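Local coordinates for protein phosphoribosyltransferase (Thermus thermophilus, PDB 1WD5) that is predicted to be a phosphoribosyltransferase and probably transfers glycosyl groups, although its substrate and reaction are not established, at residues A[52-57]-A[140-145]; A[67-72]-A[136-141]. All coordinates share one frame; numbering follows the deposited sequence.

Both contacts are buried and both pack helix 134-144 against one face of the same mixed sheet. Their centres lie about 3 Å apart. Interaction 1 uses strand 48-59, and interaction 2 uses its antiparallel neighbour, strand 66-71. Backbone bonds between Arg55 and Val70, and between Val57 and Leu67, tie the two strands together. Interaction 1 joins branched valines in methyl contacts. Interaction 2 joins alanines, so the helix comes closer to the strand there, and a serine that hydrogen-bonds beyond the contact lies at its margin. The two helix ranges overlap at Leu140 and Ser141; Val142 and Val143 follow Ala138 by about one turn.

Interaction 1: A[52-57]-A[140-145]; sequences VLVRKV and LSVVFQ
This is a buried apolar contact between a strand and a helix. Val52 and Val54 of strand 48-59 meet Val142 and Val143 near the C-terminal end of helix 134-144. The helix lies over one face of the central sheet. The closer pair is Val54 and Val142. Val54 CG1 sits 3.6 Å from Val142 CG2 and 3.8 Å from Val142 CB. Val142 CG1 is a little further off, 4.1 Å from the same Val54 CG1. One methyl of Val54 therefore lies against the branch point of Val142 and both of its methyls. The two side chains lie alongside each other, running opposite ways, rather than meeting end to end. Val54 CG1 lies anti to its own carbonyl carbon (chi1 -56°), and this rotation presents that methyl to the helix. Its second methyl takes another neighbour: Val54 CG2 is 4.1 Å from Ala138 CB, one turn earlier in the helix. The second pair is looser. Val52 CG2 and Val143 CG2 approach to 4.3 Å, a single methyl-to-methyl touch. The backbones stay well apart, with Val54 CA and Val142 CA at 7.4 Å, so the valine side chains bridge the gap. Val142 also touches Ala69 on the neighbouring strand 66-71, and so spans two strands. Leu53 and Arg55 point away from the helix, and their side chains pack on helix 88-112. The strand is thus covered on two faces. Helix 134-144 links the parallel strands 122-126 and 150-155 in a beta-alpha-beta crossover. An alpha/beta core of this kind, with helices packed on a largely parallel sheet, is typical of the type I phosphoribosyltransferase fold.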
ATOM      1  N   VAL A  52      -2.180   5.413  -1.932  1.00 15.64           N
ATOM      2  CA  VAL A  52      -1.995   4.622  -3.137  1.00 15.14           C
ATOM      3  C   VAL A  52      -3.353   3.984  -3.361  1.00 16.39           C
ATOM      4  O   VAL A  52      -3.907   3.348  -2.462  1.00 16.87           O
ATOM      5  CB  VAL A  52      -0.884   3.546  -2.977  1.00 16.04           C
ATOM      6  CG1 VAL A  52      -1.167   2.646  -1.792  1.00 16.01           C
ATOM      7  CG2 VAL A  52      -0.771   2.736  -4.259  1.00 13.69           C
ATOM      8  N   LEU A  53      -3.895   4.187  -4.557  1.00 15.70           N
ATOM      9  CA  LEU A  53      -5.215   3.686  -4.910  1.00 15.21           C
ATOM     10  C   LEU A  53      -5.125   2.663  -6.034  1.00 14.96           C
ATOM     11  O   LEU A  53      -4.935   3.017  -7.202  1.00 12.75           O
ATOM     12  CB  LEU A  53      -6.091   4.870  -5.321  1.00 14.97           C
ATOM     13  CG  LEU A  53      -6.318   5.875  -4.180  1.00 16.81           C
ATOM     14  CD1 LEU A  53      -6.742   7.239  -4.719  1.00 15.77           C
ATOM     15  CD2 LEU A  53      -7.377   5.312  -3.241  1.00 16.78           C
ATOM     16  N   VAL A  54      -5.273   1.394  -5.670  1.00 14.14           N
ATOM     17  CA  VAL A  54      -5.167   0.299  -6.623  1.00 15.20           C
ATOM     18  C   VAL A  54      -6.085  -0.864  -6.245  1.00 16.56           C
ATOM     19  O   VAL A  54      -6.610  -0.914  -5.130  1.00 16.51           O
ATOM     20  CB  VAL A  54      -3.721  -0.240  -6.653  1.00 15.23           C
ATOM     21  CG1 VAL A  54      -2.742   0.883  -6.962  1.00 14.18           C
ATOM     22  CG2 VAL A  54      -3.384  -0.858  -5.306  1.00 15.53           C
ATOM     23  N   ARG A  55      -6.260  -1.794  -7.183  1.00 15.92           N
ATOM     24  CA  ARG A  55      -7.073  -2.989  -6.984  1.00 16.41           C
ATOM     25  C   ARG A  55      -6.378  -4.182  -7.629  1.00 17.40           C
ATOM     26  O   ARG A  55      -5.732  -4.061  -8.673  1.00 18.39           O
ATOM     27  CB  ARG A  55      -8.460  -2.834  -7.621  1.00 14.88           C
ATOM     28  CG  ARG A  55      -9.397  -1.865  -6.899  1.00 15.11           C
ATOM     29  CD  ARG A  55      -9.850  -2.420  -5.562  1.00 10.95           C
ATOM     30  NE  ARG A  55     -10.608  -3.659  -5.717  1.00 12.64           N
ATOM     31  CZ  ARG A  55     -10.959  -4.450  -4.708  1.00 15.12           C
ATOM     32  NH1 ARG A  55     -10.625  -4.133  -3.460  1.00 16.17           N
ATOM     33  NH2 ARG A  55     -11.624  -5.570  -4.942  1.00 15.53           N
ATOM     34  N   LYS A  56      -6.510  -5.339  -7.001  1.00 16.05           N
ATOM     35  CA  LYS A  56      -5.922  -6.550  -7.540  1.00 16.90           C
ATOM     36  C   LYS A  56      -6.872  -7.120  -8.592  1.00 16.37           C
ATOM     37  O   LYS A  56      -8.093  -7.034  -8.446  1.00 16.64           O
ATOM     38  CB  LYS A  56      -5.719  -7.567  -6.419  1.00 17.76           C
ATOM     39  CG  LYS A  56      -5.222  -8.925  -6.877  1.00 22.75           C
ATOM     40  CD  LYS A  56      -6.203 -10.007  -6.475  1.00 25.75           C
ATOM     41  CE  LYS A  56      -6.445 -10.001  -4.971  1.00 27.70           C
ATOM     42  NZ  LYS A  56      -7.742 -10.645  -4.634  1.00 27.81           N
ATOM     43  N   VAL A  57      -6.305  -7.674  -9.660  1.00 15.02           N
ATOM     44  CA  VAL A  57      -7.078  -8.301 -10.731  1.00 13.97           C
ATOM     45  C   VAL A  57      -6.835  -9.793 -10.530  1.00 15.91           C
ATOM     46  O   VAL A  57      -5.739 -10.288 -10.804  1.00 13.58           O
ATOM     47  CB  VAL A  57      -6.563  -7.860 -12.123  1.00 14.47           C
ATOM     48  CG1 VAL A  57      -7.237  -8.666 -13.218  1.00 15.41           C
ATOM     49  CG2 VAL A  57      -6.833  -6.379 -12.325  1.00 14.19           C
ATOM     50  N   LEU A 140       2.550  -2.494  -5.413  1.00 15.79           N
ATOM     51  CA  LEU A 140       3.887  -2.549  -5.995  1.00 16.11           C
ATOM     52  C   LEU A 140       3.827  -2.596  -7.516  1.00 15.63           C
ATOM     53  O   LEU A 140       4.553  -1.875  -8.197  1.00 16.77           O
ATOM     54  CB  LEU A 140       4.647  -3.781  -5.483  1.00 16.25           C
ATOM     55  CG  LEU A 140       5.274  -3.714  -4.087  1.00 16.09           C
ATOM     56  CD1 LEU A 140       5.868  -5.067  -3.730  1.00 16.76           C
ATOM     57  CD2 LEU A 140       6.357  -2.644  -4.060  1.00 15.66           C
ATOM     58  N   SER A 141       2.957  -3.447  -8.049  1.00 15.77           N
ATOM     59  CA  SER A 141       2.827  -3.582  -9.494  1.00 15.88           C
ATOM     60  C   SER A 141       2.536  -2.255 -10.178  1.00 16.55           C
ATOM     61  O   SER A 141       3.128  -1.949 -11.211  1.00 17.43           O
ATOM     62  CB  SER A 141       1.733  -4.593  -9.835  1.00 15.99           C
ATOM     63  OG  SER A 141       2.142  -5.903  -9.472  1.00 18.79           O
ATOM     64  N   VAL A 142       1.631  -1.466  -9.606  1.00 16.67           N
ATOM     65  CA  VAL A 142       1.283  -0.176 -10.193  1.00 14.74           C
ATOM     66  C   VAL A 142       2.401   0.846  -9.999  1.00 15.60           C
ATOM     67  O   VAL A 142       2.811   1.513 -10.948  1.00 15.45           O
ATOM     68  CB  VAL A 142      -0.027   0.386  -9.589  1.00 14.79           C
ATOM     69  CG1 VAL A 142      -0.282   1.792 -10.118  1.00 12.80           C
ATOM     70  CG2 VAL A 142      -1.202  -0.530  -9.946  1.00 11.97           C
ATOM     71  N   VAL A 143       2.896   0.962  -8.771  1.00 14.39           N
ATOM     72  CA  VAL A 143       3.957   1.912  -8.474  1.00 15.68           C
ATOM     73  C   VAL A 143       5.220   1.693  -9.311  1.00 16.67           C
ATOM     74  O   VAL A 143       5.841   2.656  -9.751  1.00 16.81           O
ATOM     75  CB  VAL A 143       4.329   1.872  -6.975  1.00 16.45           C
ATOM     76  CG1 VAL A 143       5.501   2.803  -6.701  1.00 16.95           C
ATOM     77  CG2 VAL A 143       3.120   2.286  -6.137  1.00 15.34           C
ATOM     78  N   PHE A 144       5.601   0.438  -9.531  1.00 16.97           N
ATOM     79  CA  PHE A 144       6.792   0.137 -10.330  1.00 18.64           C
ATOM     80  C   PHE A 144       6.695   0.676 -11.754  1.00 19.77           C
ATOM     81  O   PHE A 144       7.700   1.050 -12.352  1.00 19.70           O
ATOM     82  CB  PHE A 144       7.037  -1.375 -10.380  1.00 19.04           C
ATOM     83  CG  PHE A 144       7.834  -1.903  -9.218  1.00 21.54           C
ATOM     84  CD1 PHE A 144       7.587  -3.174  -8.711  1.00 21.95           C
ATOM     85  CD2 PHE A 144       8.842  -1.135  -8.641  1.00 21.41           C
ATOM     86  CE1 PHE A 144       8.329  -3.674  -7.645  1.00 22.13           C
ATOM     87  CE2 PHE A 144       9.590  -1.625  -7.578  1.00 22.23           C
ATOM     88  CZ  PHE A 144       9.333  -2.897  -7.077  1.00 21.61           C
ATOM     89  N   GLN A 145       5.487   0.714 -12.299  1.00 20.99           N
ATOM     90  CA  GLN A 145       5.298   1.219 -13.653  1.00 24.83           C
ATOM     91  C   GLN A 145       5.336   2.743 -13.694  1.00 25.53           C
ATOM     92  O   GLN A 145       5.259   3.337 -14.767  1.00 25.60           O
ATOM     93  CB  GLN A 145       3.958   0.739 -14.219  1.00 28.23           C
ATOM     94  CG  GLN A 145       3.860  -0.763 -14.414  1.00 34.86           C
ATOM     95  CD  GLN A 145       4.884  -1.295 -15.403  1.00 38.28           C
ATOM     96  OE1 GLN A 145       6.090  -1.240 -15.159  1.00 41.54           O
ATOM     97  NE2 GLN A 145       4.404  -1.811 -16.529  1.00 41.78           N
TER

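Interaction 2: A[67-72]-A[136-141]; sequences LGAVGE and MEAALS
Ala69 of strand 66-71 packs tightly on Ala138 of helix 134-144. The two CB atoms are 3.9 Å apart. Ala69 CB also lies 3.8 Å from Ala138 O, so one methyl touches both the side chain and the backbone of the same helix residue. Ala69 points straight at the helix, while the CB of Ala138 leaves the helix obliquely to the strand. With only methyls between them, the backbones come close: Ala69 CA and Ala138 CA are 5.3 Å apart. The packing is looser one turn on. There Ser141 CB stands 4.3 Å from Ala69 CB, and it is this carbon, not the hydroxyl, that faces the strand. Ser141 OG is swung back beside its own backbone N (chi1 -69°). It lies 3.2 Å from Glu137 O and hydrogen-bonds to NH2 of Arg169, so its polar end is occupied outside the contact. Glu137 lies on the looser, partly exposed side. Its side chain comes no nearer than 7.6 Å to strand residues 67-72, and it makes a weak, long ion pair with Arg169. The strand is held in the sheet by backbone bonds from Ala69 to Val77 and from Val70 to Arg55, and a classic beta bulge, with Leu67 and Gly68 together opposite Val57, precedes Ala69. Between helix and strand the chemistry is apolar, short and without direction. It implies that close fit and burial, rather than polar bonds, hold these two faces together, with the sheet's own hydrogen bonds fixing where Ala69 stands.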
ATOM      1  N   LEU A  67      -3.343 -11.824 -11.121  1.00 15.47           N
ATOM      2  CA  LEU A  67      -2.809 -11.910 -12.475  1.00 14.99           C
ATOM      3  C   LEU A  67      -2.366 -10.511 -12.892  1.00 15.64           C
ATOM      4  O   LEU A  67      -1.732 -10.330 -13.932  1.00 17.56           O
ATOM      5  CB  LEU A  67      -3.866 -12.435 -13.461  1.00 15.34           C
ATOM      6  CG  LEU A  67      -4.364 -13.870 -13.259  1.00 13.39           C
ATOM      7  CD1 LEU A  67      -5.301 -14.252 -14.400  1.00 13.29           C
ATOM      8  CD2 LEU A  67      -3.181 -14.825 -13.209  1.00 13.96           C
ATOM      9  N   GLY A  68      -2.700  -9.523 -12.065  1.00 15.60           N
ATOM     10  CA  GLY A  68      -2.329  -8.147 -12.354  1.00 15.33           C
ATOM     11  C   GLY A  68      -2.957  -7.156 -11.389  1.00 14.14           C
ATOM     12  O   GLY A  68      -3.398  -7.534 -10.303  1.00 13.03           O
ATOM     13  N   ALA A  69      -3.005  -5.887 -11.782  1.00 12.35           N
ATOM     14  CA  ALA A  69      -3.585  -4.842 -10.940  1.00 13.33           C
ATOM     15  C   ALA A  69      -3.994  -3.636 -11.774  1.00 14.12           C
ATOM     16  O   ALA A  69      -3.492  -3.451 -12.884  1.00 14.81           O
ATOM     17  CB  ALA A  69      -2.574  -4.408  -9.871  1.00 13.01           C
ATOM     18  N   VAL A  70      -4.917  -2.832 -11.247  1.00 13.25           N
ATOM     19  CA  VAL A  70      -5.355  -1.614 -11.930  1.00 13.49           C
ATOM     20  C   VAL A  70      -5.128  -0.442 -10.974  1.00 14.23           C
ATOM     21  O   VAL A  70      -5.366  -0.565  -9.771  1.00 13.20           O
ATOM     22  CB  VAL A  70      -6.861  -1.649 -12.314  1.00 15.54           C
ATOM     23  CG1 VAL A  70      -7.141  -2.820 -13.254  1.00 16.52           C
ATOM     24  CG2 VAL A  70      -7.722  -1.746 -11.066  1.00 14.82           C
ATOM     25  N   GLY A  71      -4.657   0.680 -11.507  1.00 12.99           N
ATOM     26  CA  GLY A  71      -4.413   1.850 -10.685  1.00 14.02           C
ATOM     27  C   GLY A  71      -5.552   2.846 -10.793  1.00 16.40           C
ATOM     28  O   GLY A  71      -6.460   2.679 -11.613  1.00 16.22           O
ATOM     29  N   GLU A  72      -5.508   3.885  -9.968  1.00 16.83           N
ATOM     30  CA  GLU A  72      -6.549   4.906  -9.967  1.00 17.31           C
ATOM     31  C   GLU A  72      -6.661   5.592 -11.327  1.00 17.31           C
ATOM     32  O   GLU A  72      -7.718   6.107 -11.682  1.00 17.23           O
ATOM     33  CB  GLU A  72      -6.260   5.949  -8.883  1.00 18.19           C
ATOM     34  CG  GLU A  72      -4.965   6.724  -9.087  1.00 18.41           C
ATOM     35  CD  GLU A  72      -4.717   7.747  -7.989  1.00 19.72           C
ATOM     36  OE1 GLU A  72      -3.864   7.497  -7.104  1.00 17.22           O
ATOM     37  OE2 GLU A  72      -5.385   8.803  -8.006  1.00 20.80           O
HETATM   38  N   MSE A 136      -0.730  -5.167  -1.022  1.00 13.82           N
HETATM   39  CA  MSE A 136       0.594  -4.571  -1.163  1.00 16.06           C
HETATM   40  C   MSE A 136       1.234  -4.950  -2.495  1.00 15.11           C
HETATM   41  O   MSE A 136       1.875  -4.119  -3.135  1.00 14.75           O
HETATM   42  CB  MSE A 136       1.508  -4.993  -0.009  1.00 17.12           C
HETATM   43  CG  MSE A 136       2.851  -4.284  -0.010  1.00 23.83           C
HETATM   44 SE   MSE A 136       2.703  -2.494   0.240  1.00 35.28          SE
HETATM   45  CE  MSE A 136       2.370  -2.444   1.988  1.00 26.63           C
ATOM     46  N   GLU A 137       1.056  -6.199  -2.919  1.00 16.25           N
ATOM     47  CA  GLU A 137       1.625  -6.640  -4.192  1.00 17.73           C
ATOM     48  C   GLU A 137       0.999  -5.863  -5.343  1.00 17.40           C
ATOM     49  O   GLU A 137       1.683  -5.487  -6.294  1.00 16.56           O
ATOM     50  CB  GLU A 137       1.411  -8.144  -4.402  1.00 21.17           C
ATOM     51  CG  GLU A 137       2.315  -9.030  -3.546  1.00 28.71           C
ATOM     52  CD  GLU A 137       2.481 -10.427  -4.125  1.00 32.37           C
ATOM     53  OE1 GLU A 137       2.984 -10.536  -5.263  1.00 35.83           O
ATOM     54  OE2 GLU A 137       2.109 -11.414  -3.450  1.00 36.21           O
ATOM     55  N   ALA A 138      -0.304  -5.619  -5.260  1.00 16.35           N
ATOM     56  CA  ALA A 138      -0.982  -4.863  -6.303  1.00 15.92           C
ATOM     57  C   ALA A 138      -0.420  -3.447  -6.312  1.00 15.52           C
ATOM     58  O   ALA A 138      -0.197  -2.862  -7.375  1.00 14.90           O
ATOM     59  CB  ALA A 138      -2.486  -4.829  -6.043  1.00 17.38           C
ATOM     60  N   ALA A 139      -0.189  -2.898  -5.121  1.00 16.13           N
ATOM     61  CA  ALA A 139       0.354  -1.548  -5.007  1.00 15.34           C
ATOM     62  C   ALA A 139       1.724  -1.484  -5.669  1.00 15.03           C
ATOM     63  O   ALA A 139       2.028  -0.537  -6.391  1.00 14.66           O
ATOM     64  CB  ALA A 139       0.465  -1.140  -3.541  1.00 15.40           C
ATOM     65  N   LEU A 140       2.550  -2.494  -5.413  1.00 15.79           N
ATOM     66  CA  LEU A 140       3.887  -2.549  -5.995  1.00 16.11           C
ATOM     67  C   LEU A 140       3.827  -2.596  -7.516  1.00 15.63           C
ATOM     68  O   LEU A 140       4.553  -1.875  -8.197  1.00 16.77           O
ATOM     69  CB  LEU A 140       4.647  -3.781  -5.483  1.00 16.25           C
ATOM     70  CG  LEU A 140       5.274  -3.714  -4.087  1.00 16.09           C
ATOM     71  CD1 LEU A 140       5.868  -5.067  -3.730  1.00 16.76           C
ATOM     72  CD2 LEU A 140       6.357  -2.644  -4.060  1.00 15.66           C
ATOM     73  N   SER A 141       2.957  -3.447  -8.049  1.00 15.77           N
ATOM     74  CA  SER A 141       2.827  -3.582  -9.494  1.00 15.88           C
ATOM     75  C   SER A 141       2.536  -2.255 -10.178  1.00 16.55           C
ATOM     76  O   SER A 141       3.128  -1.949 -11.211  1.00 17.43           O
ATOM     77  CB  SER A 141       1.733  -4.593  -9.835  1.00 15.99           C
ATOM     78  OG  SER A 141       2.142  -5.903  -9.472  1.00 18.79           O
TER